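Local coordinates for aromatic-amino-acid:2-oxoglutarate transaminase (Candida albicans, PDB 6HND), which probably transfers amino groups between aromatic amino acids and 2-oxoglutarate, using pyridoxal 5'-phosphate as its cofactor, at residues Ile277-Thr287 with Tyr315-Leu325; Thr330-Phe339 with Gly350-Val358. One frame throughout, in Å; residues are numbered along the deposited sequence.

Contact 1 of 2, residues Ile277-Thr287 with Tyr315-Leu325. With PLP (pyridoxal-5'-phosphate), chain E.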
loop_
_atom_site.group_PDB
_atom_site.type_symbol
_atom_site.label_atom_id
_atom_site.label_comp_id
_atom_site.label_asym_id
_atom_site.label_seq_id
_atom_site.Cartn_x
_atom_site.Cartn_y
_atom_site.Cartn_z
ATOM N N ILE B 277 -12.570 5.691 19.923
ATOM C CA ILE B 277 -12.198 6.981 19.297
ATOM C C ILE B 277 -11.136 6.709 18.223
ATOM O O ILE B 277 -10.049 6.197 18.546
ATOM C CB ILE B 277 -11.718 7.981 20.356
ATOM C CG1 ILE B 277 -12.793 8.214 21.422
ATOM C CG2 ILE B 277 -11.269 9.286 19.681
ATOM C CD1 ILE B 277 -12.299 9.006 22.622
ATOM N N ILE B 278 -11.456 7.045 16.978
ATOM C CA ILE B 278 -10.446 7.183 15.887
ATOM C C ILE B 278 -10.082 8.675 15.837
ATOM O O ILE B 278 -10.952 9.508 15.512
ATOM C CB ILE B 278 -10.983 6.617 14.558
ATOM C CG1 ILE B 278 -11.362 5.142 14.683
ATOM C CG2 ILE B 278 -9.978 6.824 13.435
ATOM C CD1 ILE B 278 -12.289 4.641 13.595
ATOM N N GLU B 279 -8.844 8.985 16.200
ATOM C CA GLU B 279 -8.270 10.346 16.199
ATOM C C GLU B 279 -7.407 10.471 14.947
ATOM O O GLU B 279 -6.429 9.685 14.792
ATOM C CB GLU B 279 -7.440 10.602 17.467
ATOM C CG GLU B 279 -6.811 11.993 17.513
ATOM C CD GLU B 279 -5.945 12.252 18.760
ATOM O OE1 GLU B 279 -4.905 11.564 18.928
ATOM O OE2 GLU B 279 -6.282 13.165 19.544
ATOM N N ASP B 280 -7.762 11.395 14.074
ATOM C CA ASP B 280 -6.974 11.689 12.855
ATOM C C ASP B 280 -6.286 13.026 13.130
ATOM O O ASP B 280 -6.996 13.933 13.513
ATOM C CB ASP B 280 -7.898 11.638 11.634
ATOM C CG ASP B 280 -7.246 11.792 10.266
ATOM O OD1 ASP B 280 -5.993 11.856 10.182
ATOM O OD2 ASP B 280 -8.016 11.828 9.284
ATOM N N ASP B 281 -4.961 13.102 12.998
ATOM C CA ASP B 281 -4.178 14.330 13.266
ATOM C C ASP B 281 -3.057 14.477 12.238
ATOM O O ASP B 281 -1.886 14.374 12.566
ATOM C CB ASP B 281 -3.618 14.328 14.698
ATOM C CG ASP B 281 -3.166 15.718 15.112
ATOM O OD1 ASP B 281 -3.934 16.672 14.812
ATOM O OD2 ASP B 281 -2.041 15.845 15.685
ATOM N N PRO B 282 -3.376 14.787 10.963
ATOM C CA PRO B 282 -2.347 15.045 9.959
ATOM C C PRO B 282 -1.550 16.361 10.075
ATOM O O PRO B 282 -0.451 16.387 9.568
ATOM C CB PRO B 282 -3.141 14.988 8.653
ATOM C CG PRO B 282 -4.537 15.408 9.060
ATOM C CD PRO B 282 -4.743 14.840 10.439
ATOM N N TYR B 283 -2.036 17.386 10.769
ATOM C CA TYR B 283 -1.322 18.700 10.855
ATOM C C TYR B 283 -1.561 19.411 12.197
ATOM O O TYR B 283 -1.381 20.643 12.235
ATOM C CB TYR B 283 -1.742 19.616 9.694
ATOM C CG TYR B 283 -3.163 19.374 9.271
ATOM C CD1 TYR B 283 -4.154 19.347 10.227
ATOM C CD2 TYR B 283 -3.495 19.083 7.956
ATOM C CE1 TYR B 283 -5.455 19.050 9.888
ATOM C CE2 TYR B 283 -4.794 18.756 7.604
ATOM C CZ TYR B 283 -5.771 18.729 8.585
ATOM O OH TYR B 283 -7.079 18.450 8.316
ATOM N N GLY B 284 -1.875 18.664 13.262
ATOM C CA GLY B 284 -2.063 19.199 14.621
ATOM C C GLY B 284 -0.758 19.728 15.180
ATOM O O GLY B 284 -0.792 20.409 16.217
ATOM N N TYR B 285 0.365 19.404 14.547
ATOM C CA TYR B 285 1.691 19.916 14.969
ATOM C C TYR B 285 1.853 21.342 14.441
ATOM O O TYR B 285 2.634 22.104 15.038
ATOM C CB TYR B 285 2.840 19.004 14.540
ATOM C CG TYR B 285 2.762 17.634 15.147
ATOM C CD1 TYR B 285 3.023 17.461 16.489
ATOM C CD2 TYR B 285 2.435 16.516 14.398
ATOM C CE1 TYR B 285 2.954 16.220 17.085
ATOM C CE2 TYR B 285 2.367 15.261 14.989
ATOM C CZ TYR B 285 2.617 15.115 16.342
ATOM O OH TYR B 285 2.543 13.918 16.981
ATOM N N LEU B 286 1.112 21.703 13.389
ATOM C CA LEU B 286 1.157 23.069 12.789
ATOM C C LEU B 286 0.202 23.975 13.568
ATOM O O LEU B 286 -0.878 24.263 13.067
ATOM C CB LEU B 286 0.806 22.959 11.306
ATOM C CG LEU B 286 1.683 21.983 10.520
ATOM C CD1 LEU B 286 1.161 21.818 9.100
ATOM C CD2 LEU B 286 3.153 22.412 10.520
ATOM N N THR B 287 0.587 24.356 14.790
ATOM C CA THR B 287 -0.219 25.203 15.704
ATOM C C THR B 287 -0.058 26.645 15.217
ATOM O O THR B 287 1.063 27.001 14.837
ATOM C CB THR B 287 0.189 25.010 17.175
ATOM O OG1 THR B 287 1.574 25.357 17.286
ATOM C CG2 THR B 287 -0.022 23.595 17.665
ATOM N N TYR B 315 6.717 24.949 23.133
ATOM C CA TYR B 315 5.824 24.365 22.103
ATOM C C TYR B 315 5.064 23.169 22.697
ATOM O O TYR B 315 3.821 23.166 22.732
ATOM C CB TYR B 315 6.633 23.944 20.880
ATOM C CG TYR B 315 5.865 23.134 19.862
ATOM C CD1 TYR B 315 4.801 23.681 19.161
ATOM C CD2 TYR B 315 6.215 21.824 19.599
ATOM C CE1 TYR B 315 4.106 22.956 18.212
ATOM C CE2 TYR B 315 5.556 21.095 18.625
ATOM C CZ TYR B 315 4.485 21.653 17.940
ATOM O OH TYR B 315 3.832 20.917 16.993
ATOM N N LEU B 316 5.800 22.177 23.193
ATOM C CA LEU B 316 5.197 20.902 23.651
ATOM C C LEU B 316 4.224 21.218 24.775
ATOM O O LEU B 316 3.152 20.588 24.809
ATOM C CB LEU B 316 6.284 19.937 24.122
ATOM C CG LEU B 316 7.190 19.383 23.031
ATOM C CD1 LEU B 316 8.174 18.388 23.627
ATOM C CD2 LEU B 316 6.384 18.756 21.900
ATOM N N LYS B 317 4.579 22.164 25.643
ATOM C CA LYS B 317 3.864 22.372 26.930
ATOM C C LYS B 317 2.639 23.265 26.704
ATOM O O LYS B 317 1.578 22.935 27.248
ATOM C CB LYS B 317 4.803 22.970 27.981
ATOM C CG LYS B 317 4.252 22.939 29.403
ATOM C CD LYS B 317 5.113 23.659 30.428
ATOM C CE LYS B 317 4.468 23.720 31.801
ATOM N NZ LYS B 317 5.392 23.220 32.849
ATOM N N ASN B 318 2.771 24.354 25.936
ATOM C CA ASN B 318 1.743 25.422 25.907
ATOM C C ASN B 318 1.062 25.505 24.539
ATOM O O ASN B 318 -0.080 25.971 24.525
ATOM C CB ASN B 318 2.352 26.744 26.371
ATOM C CG ASN B 318 2.963 26.602 27.756
ATOM O OD1 ASN B 318 2.265 26.256 28.705
ATOM N ND2 ASN B 318 4.267 26.795 27.868
ATOM N N HIS B 319 1.690 25.067 23.442
ATOM C CA HIS B 319 1.103 25.249 22.084
ATOM C C HIS B 319 0.341 23.987 21.663
ATOM O O HIS B 319 -0.855 24.097 21.323
ATOM C CB HIS B 319 2.182 25.692 21.105
ATOM C CG HIS B 319 2.657 27.069 21.423
ATOM N ND1 HIS B 319 2.170 28.183 20.768
ATOM C CD2 HIS B 319 3.510 27.512 22.375
ATOM C CE1 HIS B 319 2.737 29.259 21.279
ATOM N NE2 HIS B 319 3.566 28.873 22.274
ATOM N N LEU B 320 1.008 22.841 21.720
ATOM C CA LEU B 320 0.462 21.527 21.299
ATOM C C LEU B 320 -0.774 21.194 22.138
ATOM O O LEU B 320 -0.677 21.203 23.333
ATOM C CB LEU B 320 1.569 20.482 21.455
ATOM C CG LEU B 320 1.483 19.294 20.502
ATOM C CD1 LEU B 320 1.520 19.773 19.053
ATOM C CD2 LEU B 320 2.607 18.301 20.784
ATOM N N THR B 321 -1.921 20.940 21.531
ATOM C CA THR B 321 -3.100 20.466 22.286
ATOM C C THR B 321 -2.971 18.960 22.467
ATOM O O THR B 321 -2.665 18.282 21.497
ATOM C CB THR B 321 -4.415 20.832 21.606
ATOM O OG1 THR B 321 -4.339 22.216 21.242
ATOM C CG2 THR B 321 -5.584 20.502 22.509
ATOM N N PRO B 322 -3.159 18.410 23.700
ATOM C CA PRO B 322 -3.070 16.978 23.943
ATOM C C PRO B 322 -3.932 16.106 23.030
ATOM O O PRO B 322 -5.041 16.507 22.716
ATOM C CB PRO B 322 -3.559 16.828 25.379
ATOM C CG PRO B 322 -3.135 18.120 26.036
ATOM C CD PRO B 322 -3.383 19.145 24.959
ATOM N N SER B 323 -3.373 14.941 22.663
ATOM C CA SER B 323 -4.036 13.822 21.954
ATOM C C SER B 323 -4.987 13.116 22.920
ATOM O O SER B 323 -4.686 13.062 24.132
ATOM C CB SER B 323 -2.996 12.853 21.373
ATOM O OG SER B 323 -3.570 11.605 20.974
ATOM N N TYR B 324 -6.063 12.548 22.378
ATOM C CA TYR B 324 -6.918 11.544 23.064
ATOM C C TYR B 324 -6.074 10.402 23.655
ATOM O O TYR B 324 -6.551 9.785 24.616
ATOM C CB TYR B 324 -8.029 11.064 22.119
ATOM C CG TYR B 324 -9.195 12.028 22.046
ATOM C CD1 TYR B 324 -10.205 11.989 23.005
ATOM C CD2 TYR B 324 -9.271 13.004 21.067
ATOM C CE1 TYR B 324 -11.292 12.847 22.953
ATOM C CE2 TYR B 324 -10.348 13.878 21.005
ATOM C CZ TYR B 324 -11.353 13.808 21.958
ATOM O OH TYR B 324 -12.403 14.673 21.942
ATOM N N LEU B 325 -4.887 10.110 23.123
ATOM C CA LEU B 325 -3.975 9.061 23.677
ATOM C C LEU B 325 -3.636 9.419 25.129
ATOM O O LEU B 325 -3.417 8.499 25.952
ATOM C CB LEU B 325 -2.676 8.985 22.862
ATOM C CG LEU B 325 -2.722 8.364 21.456
ATOM C CD1 LEU B 325 -1.332 8.387 20.827
ATOM C CD2 LEU B 325 -3.280 6.944 21.454
HETATM N N1 PLP E . -7.356 13.095 7.028
HETATM C C2 PLP E . -7.381 14.420 6.952
HETATM C C2A PLP E . -8.213 15.140 7.958
HETATM C C3 PLP E . -6.614 15.109 5.973
HETATM O O3 PLP E . -6.658 16.475 5.927
HETATM C C4 PLP E . -5.827 14.367 5.053
HETATM C C4A PLP E . -4.953 15.087 4.097
HETATM C C5 PLP E . -5.818 12.961 5.177
HETATM C C6 PLP E . -6.602 12.395 6.153
HETATM C C5A PLP E . -5.106 12.052 4.210
HETATM O O4P PLP E . -3.664 11.982 4.366
HETATM P P PLP E . -2.808 10.948 3.457
HETATM O O1P PLP E . -3.660 9.698 3.280
HETATM O O2P PLP E . -1.544 10.795 4.300
HETATM O O3P PLP E . -2.557 11.633 2.152
HETATM O O HOH W 1 -1.887 20.668 18.552
HETATM O O HOH W 2 1.126 28.087 18.204
#

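Contact 2 of 2, residues Thr330-Phe339 with Gly350-Val358. With PLP (pyridoxal-5'-phosphate), chain E.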
loop_
_atom_site.group_PDB
_atom_site.type_symbol
_atom_site.label_atom_id
_atom_site.label_comp_id
_atom_site.label_asym_id
_atom_site.label_seq_id
_atom_site.Cartn_x
_atom_site.Cartn_y
_atom_site.Cartn_z
ATOM N N THR B 330 -7.085 2.576 28.550
ATOM C CA THR B 330 -7.521 1.191 28.209
ATOM C C THR B 330 -7.231 0.813 26.753
ATOM O O THR B 330 -7.378 -0.362 26.440
ATOM C CB THR B 330 -9.021 1.035 28.452
ATOM O OG1 THR B 330 -9.685 1.906 27.528
ATOM C CG2 THR B 330 -9.400 1.349 29.884
ATOM N N GLY B 331 -6.834 1.752 25.895
ATOM C CA GLY B 331 -6.562 1.463 24.475
ATOM C C GLY B 331 -7.815 1.615 23.632
ATOM O O GLY B 331 -7.916 0.947 22.602
ATOM N N ARG B 332 -8.743 2.486 24.042
ATOM C CA ARG B 332 -10.025 2.715 23.323
ATOM C C ARG B 332 -9.795 3.754 22.214
ATOM O O ARG B 332 -10.681 3.915 21.342
ATOM C CB ARG B 332 -11.049 3.060 24.403
ATOM C CG ARG B 332 -12.169 4.012 24.038
ATOM C CD ARG B 332 -12.805 4.534 25.317
ATOM N NE ARG B 332 -13.189 3.484 26.255
ATOM C CZ ARG B 332 -14.233 2.671 26.112
ATOM N NH1 ARG B 332 -15.005 2.744 25.044
ATOM N NH2 ARG B 332 -14.517 1.779 27.045
ATOM N N VAL B 333 -8.639 4.423 22.239
ATOM C CA VAL B 333 -8.178 5.401 21.211
ATOM C C VAL B 333 -7.212 4.733 20.234
ATOM O O VAL B 333 -6.221 4.068 20.677
ATOM C CB VAL B 333 -7.492 6.609 21.868
ATOM C CG1 VAL B 333 -6.872 7.555 20.853
ATOM C CG2 VAL B 333 -8.475 7.346 22.760
ATOM N N LEU B 334 -7.428 4.998 18.949
ATOM C CA LEU B 334 -6.442 4.709 17.885
ATOM C C LEU B 334 -6.065 6.047 17.249
ATOM O O LEU B 334 -6.962 6.706 16.686
ATOM C CB LEU B 334 -7.089 3.756 16.870
ATOM C CG LEU B 334 -6.166 3.230 15.779
ATOM C CD1 LEU B 334 -6.720 1.937 15.214
ATOM C CD2 LEU B 334 -5.986 4.274 14.676
ATOM N N ARG B 335 -4.799 6.437 17.331
ATOM C CA ARG B 335 -4.331 7.719 16.719
ATOM C C ARG B 335 -3.770 7.453 15.315
ATOM O O ARG B 335 -2.877 6.576 15.171
ATOM C CB ARG B 335 -3.270 8.414 17.571
ATOM C CG ARG B 335 -2.706 9.654 16.898
ATOM C CD ARG B 335 -1.593 10.290 17.704
ATOM N NE ARG B 335 -1.020 11.495 17.112
ATOM C CZ ARG B 335 -1.555 12.706 17.161
ATOM N NH1 ARG B 335 -2.728 12.897 17.737
ATOM N NH2 ARG B 335 -0.916 13.721 16.596
ATOM N N VAL B 336 -4.268 8.181 14.318
ATOM C CA VAL B 336 -3.723 8.126 12.933
ATOM C C VAL B 336 -2.766 9.297 12.677
ATOM O O VAL B 336 -3.190 10.470 12.798
ATOM C CB VAL B 336 -4.884 8.117 11.924
ATOM C CG1 VAL B 336 -4.375 8.099 10.481
ATOM C CG2 VAL B 336 -5.787 6.935 12.212
ATOM N N GLU B 337 -1.539 8.985 12.283
ATOM C CA GLU B 337 -0.527 9.977 11.845
ATOM C C GLU B 337 -0.170 9.740 10.374
ATOM O O GLU B 337 -0.434 8.620 9.880
ATOM C CB GLU B 337 0.736 9.865 12.696
ATOM C CG GLU B 337 0.561 10.360 14.115
ATOM C CD GLU B 337 1.386 11.572 14.524
ATOM O OE1 GLU B 337 2.031 12.227 13.661
ATOM O OE2 GLU B 337 1.355 11.872 15.695
ATOM N N THR B 338 0.406 10.764 9.722
ATOM C CA THR B 338 0.953 10.698 8.340
ATOM C C THR B 338 2.211 11.581 8.235
ATOM O O THR B 338 2.345 12.558 9.025
ATOM C CB THR B 338 -0.123 11.074 7.310
ATOM O OG1 THR B 338 0.342 10.965 5.959
ATOM C CG2 THR B 338 -0.633 12.480 7.520
ATOM N N PHE B 339 3.060 11.286 7.249
ATOM C CA PHE B 339 4.207 12.138 6.857
ATOM C C PHE B 339 3.785 12.997 5.671
ATOM O O PHE B 339 4.640 13.717 5.163
ATOM C CB PHE B 339 5.457 11.310 6.549
ATOM C CG PHE B 339 6.019 10.573 7.739
ATOM C CD1 PHE B 339 6.780 11.235 8.680
ATOM C CD2 PHE B 339 5.768 9.222 7.923
ATOM C CE1 PHE B 339 7.290 10.557 9.779
ATOM C CE2 PHE B 339 6.258 8.556 9.032
ATOM C CZ PHE B 339 7.026 9.221 9.958
ATOM N N GLY B 350 2.924 6.738 6.819
ATOM C CA GLY B 350 2.426 7.267 8.092
ATOM C C GLY B 350 2.583 6.235 9.178
ATOM O O GLY B 350 3.353 5.263 8.971
ATOM N N PHE B 351 1.861 6.401 10.284
ATOM C CA PHE B 351 1.775 5.335 11.308
ATOM C C PHE B 351 0.477 5.495 12.090
ATOM O O PHE B 351 -0.124 6.573 12.087
ATOM C CB PHE B 351 3.036 5.327 12.185
ATOM C CG PHE B 351 3.287 6.587 12.971
ATOM C CD1 PHE B 351 3.969 7.653 12.405
ATOM C CD2 PHE B 351 2.847 6.696 14.274
ATOM C CE1 PHE B 351 4.198 8.803 13.141
ATOM C CE2 PHE B 351 3.055 7.860 14.997
ATOM C CZ PHE B 351 3.722 8.913 14.428
ATOM N N ILE B 352 0.100 4.427 12.773
ATOM C CA ILE B 352 -0.983 4.456 13.779
ATOM C C ILE B 352 -0.368 4.121 15.142
ATOM O O ILE B 352 0.722 3.509 15.198
ATOM C CB ILE B 352 -2.167 3.543 13.412
ATOM C CG1 ILE B 352 -1.760 2.082 13.283
ATOM C CG2 ILE B 352 -2.856 4.079 12.168
ATOM C CD1 ILE B 352 -2.892 1.174 12.965
ATOM N N VAL B 353 -1.040 4.595 16.190
ATOM C CA VAL B 353 -0.707 4.340 17.612
ATOM C C VAL B 353 -1.990 3.807 18.218
ATOM O O VAL B 353 -3.019 4.452 17.980
ATOM C CB VAL B 353 -0.263 5.621 18.326
ATOM C CG1 VAL B 353 0.287 5.340 19.721
ATOM C CG2 VAL B 353 0.708 6.428 17.479
ATOM N N GLY B 354 -1.906 2.670 18.905
ATOM C CA GLY B 354 -3.048 2.019 19.565
ATOM C C GLY B 354 -2.601 0.890 20.468
ATOM O O GLY B 354 -1.362 0.647 20.575
ATOM N N HIS B 355 -3.566 0.227 21.113
ATOM C CA HIS B 355 -3.306 -0.946 21.985
ATOM C C HIS B 355 -2.615 -2.048 21.167
ATOM O O HIS B 355 -3.017 -2.285 19.982
ATOM C CB HIS B 355 -4.601 -1.435 22.667
ATOM C CG HIS B 355 -4.339 -2.298 23.862
ATOM N ND1 HIS B 355 -4.222 -3.671 23.768
ATOM C CD2 HIS B 355 -4.121 -1.976 25.167
ATOM C CE1 HIS B 355 -3.957 -4.153 24.963
ATOM N NE2 HIS B 355 -3.888 -3.132 25.843
ATOM N N LYS B 356 -1.633 -2.707 21.781
ATOM C CA LYS B 356 -0.975 -3.939 21.282
ATOM C C LYS B 356 -1.985 -4.806 20.522
ATOM O O LYS B 356 -1.626 -5.305 19.439
ATOM C CB LYS B 356 -0.378 -4.739 22.447
ATOM C CG LYS B 356 1.137 -4.896 22.440
ATOM C CD LYS B 356 1.843 -4.488 23.752
ATOM C CE LYS B 356 1.230 -5.044 25.030
ATOM N NZ LYS B 356 1.085 -6.523 25.012
ATOM N N GLU B 357 -3.152 -5.062 21.116
ATOM C CA GLU B 357 -4.096 -6.074 20.602
ATOM C C GLU B 357 -4.768 -5.474 19.373
ATOM O O GLU B 357 -5.048 -6.256 18.438
ATOM C CB GLU B 357 -5.066 -6.549 21.691
ATOM C CG GLU B 357 -4.377 -7.416 22.756
ATOM C CD GLU B 357 -5.166 -8.526 23.440
ATOM O OE1 GLU B 357 -6.098 -9.089 22.823
ATOM O OE2 GLU B 357 -4.829 -8.857 24.600
ATOM N N VAL B 358 -4.991 -4.153 19.364
ATOM C CA VAL B 358 -5.537 -3.446 18.172
ATOM C C VAL B 358 -4.481 -3.503 17.054
ATOM O O VAL B 358 -4.855 -3.887 15.928
ATOM C CB VAL B 358 -6.020 -2.017 18.498
ATOM C CG1 VAL B 358 -6.349 -1.228 17.244
ATOM C CG2 VAL B 358 -7.234 -2.025 19.428
HETATM N N1 PLP E . -7.356 13.095 7.028
HETATM C C2 PLP E . -7.381 14.420 6.952
HETATM C C2A PLP E . -8.213 15.140 7.958
HETATM C C3 PLP E . -6.614 15.109 5.973
HETATM O O3 PLP E . -6.658 16.475 5.927
HETATM C C4 PLP E . -5.827 14.367 5.053
HETATM C C4A PLP E . -4.953 15.087 4.097
HETATM C C5 PLP E . -5.818 12.961 5.177
HETATM C C6 PLP E . -6.602 12.395 6.153
HETATM C C5A PLP E . -5.106 12.052 4.210
HETATM O O4P PLP E . -3.664 11.982 4.366
HETATM P P PLP E . -2.808 10.948 3.457
HETATM O O1P PLP E . -3.660 9.698 3.280
HETATM O O2P PLP E . -1.544 10.795 4.300
HETATM O O3P PLP E . -2.557 11.633 2.152
HETATM O O HOH W 3 -6.290 1.333 20.368
#

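Contact 1 of 2, residues Ile277-Thr287 with Tyr315-Leu325
A buried contact sets strand 276-280 and the turn after it, through E279, Y285 and T287, against Y315 in helix 312-319 and L320, S323 and Y324 in the loop that follows, which leads toward strand 333-338 in the large sheet of this aminotransferase. At the strand, the E279 chain runs out extended, with CG anti to the backbone N (chi1 179°), and delivers its carboxylate to the S323-Y324 backbone. E279 OE2 accepts Y324 N at 2.9 Å with an N-H...O angle of 164°, the donor lying above the carboxylate plane. S323 OG lies very close to E279 OE1, probably as a hydrogen bond, though the modelled 2.4 Å is too short to trust in detail. That hydroxyl also accepts L325 N at 2.9 Å, making an ST turn. The Y324 ring turns its edge to E279 OE2; I277 CG2 sits over one face, and I277 CD1 comes 3.7 Å from Y324 CD1. Y324 OH goes on to Q258. In the type I turn Y283-L286, Y315 OH donates to Y285 O at 2.6 Å, in the carbonyl plane and on a lone pair. The Y315 hydroxyl also lies at the edge of the Y285 ring, and L320 CD1 packs 3.8 Å from Y285 CD1. T287 OG1 meets the Y315 ring edge, 3.6 Å from CE1, and its CG2 packs on the H319 backbone. Water 1 bridges G284 O and T321 N; water 2 links T287 OG1, which also bonds R403, to H319 ND1. On the cofactor side D280 OD2 stands 2.7 Å from PLP N1, and Y283 OH is hydrogen-bonded to PLP O3. With Y324 N on OE2, a salt bridge from R335 on OE1 and probably S323 as well, E279 is likely held in its charged form.

Contact 2 of 2, residues Thr330-Phe339 with Gly350-Val358
E337, whose chain lies against F351 of the partner strand, has its OE2 gripped by two nitrogens of R335, which comes side-on: NE at 2.8 Å with an N-H...O angle of 159°, and NH2 at 3.1 Å. Both reach the oxygen from the same face of the carboxylate, and the oxygen lies in the guanidinium plane. R335 is extended from CG to NE, which carries its head along the strand to E337, two residues on. Y285 OH is also hydrogen-bonded to this oxygen, and R335 has further salt bridges to E279 and D281. The CB of E337 lies over the centre of the F351 ring, 3.6 Å from the centroid and 14° off its normal, a CH-pi contact. E337 and F351 run side by side in the same direction, carboxylate and ring planes 16° apart, so CB covers the ring centre and the nearly parallel carboxylate lies beyond the rim, by CZ. The F351 ring edge meets F339 CE2. These residues belong to the beta hairpin of strands 333-338 and 350-355, antiparallel neighbours in the seven-stranded sheet of the PLP-binding domain. R335 with V353 and E337 with F351 are hydrogen-bonded pairs; R335 N to V353 O measures 2.7 Å, whereas F351 N meets E337 O from well above the carbonyl plane at 3.2 Å. On the other face V336 and I352 pack against each other, as does L334 CD2 on I352 CG2 at 4.0 Å, while L334 CD1 reaches V358 CG1 on the following helix. At the far end water 3 ties G331 O and V333 O to H355 N, and H355 ND1 caps that helix by accepting E357 N. T338, paired with G350, donates from OG1 to PLP O2P at 2.5 Å.

Overall arrangement
Contact 1 and contact 2 meet across neighbouring parallel strands, 276-280 and 333-338, with centres about 14 Å apart. E279 O lies 2.7 Å from V336 N, a probable backbone hydrogen bond. R335 is the main side-chain connection: its NH2 forms a salt bridge with D281 OD2 at 2.6 Å, linking the hairpin to D281, next after D280 of the neighbouring strand 276-280. Both contacts reach the same PLP, but at different parts of it: D280 and Y283 approach the pyridine nitrogen and O3, while T338 of residues 330-339 binds the phosphate. S340, A166, S167, R348 and Y130 of the second subunit also hydrogen-bond to the cofactor.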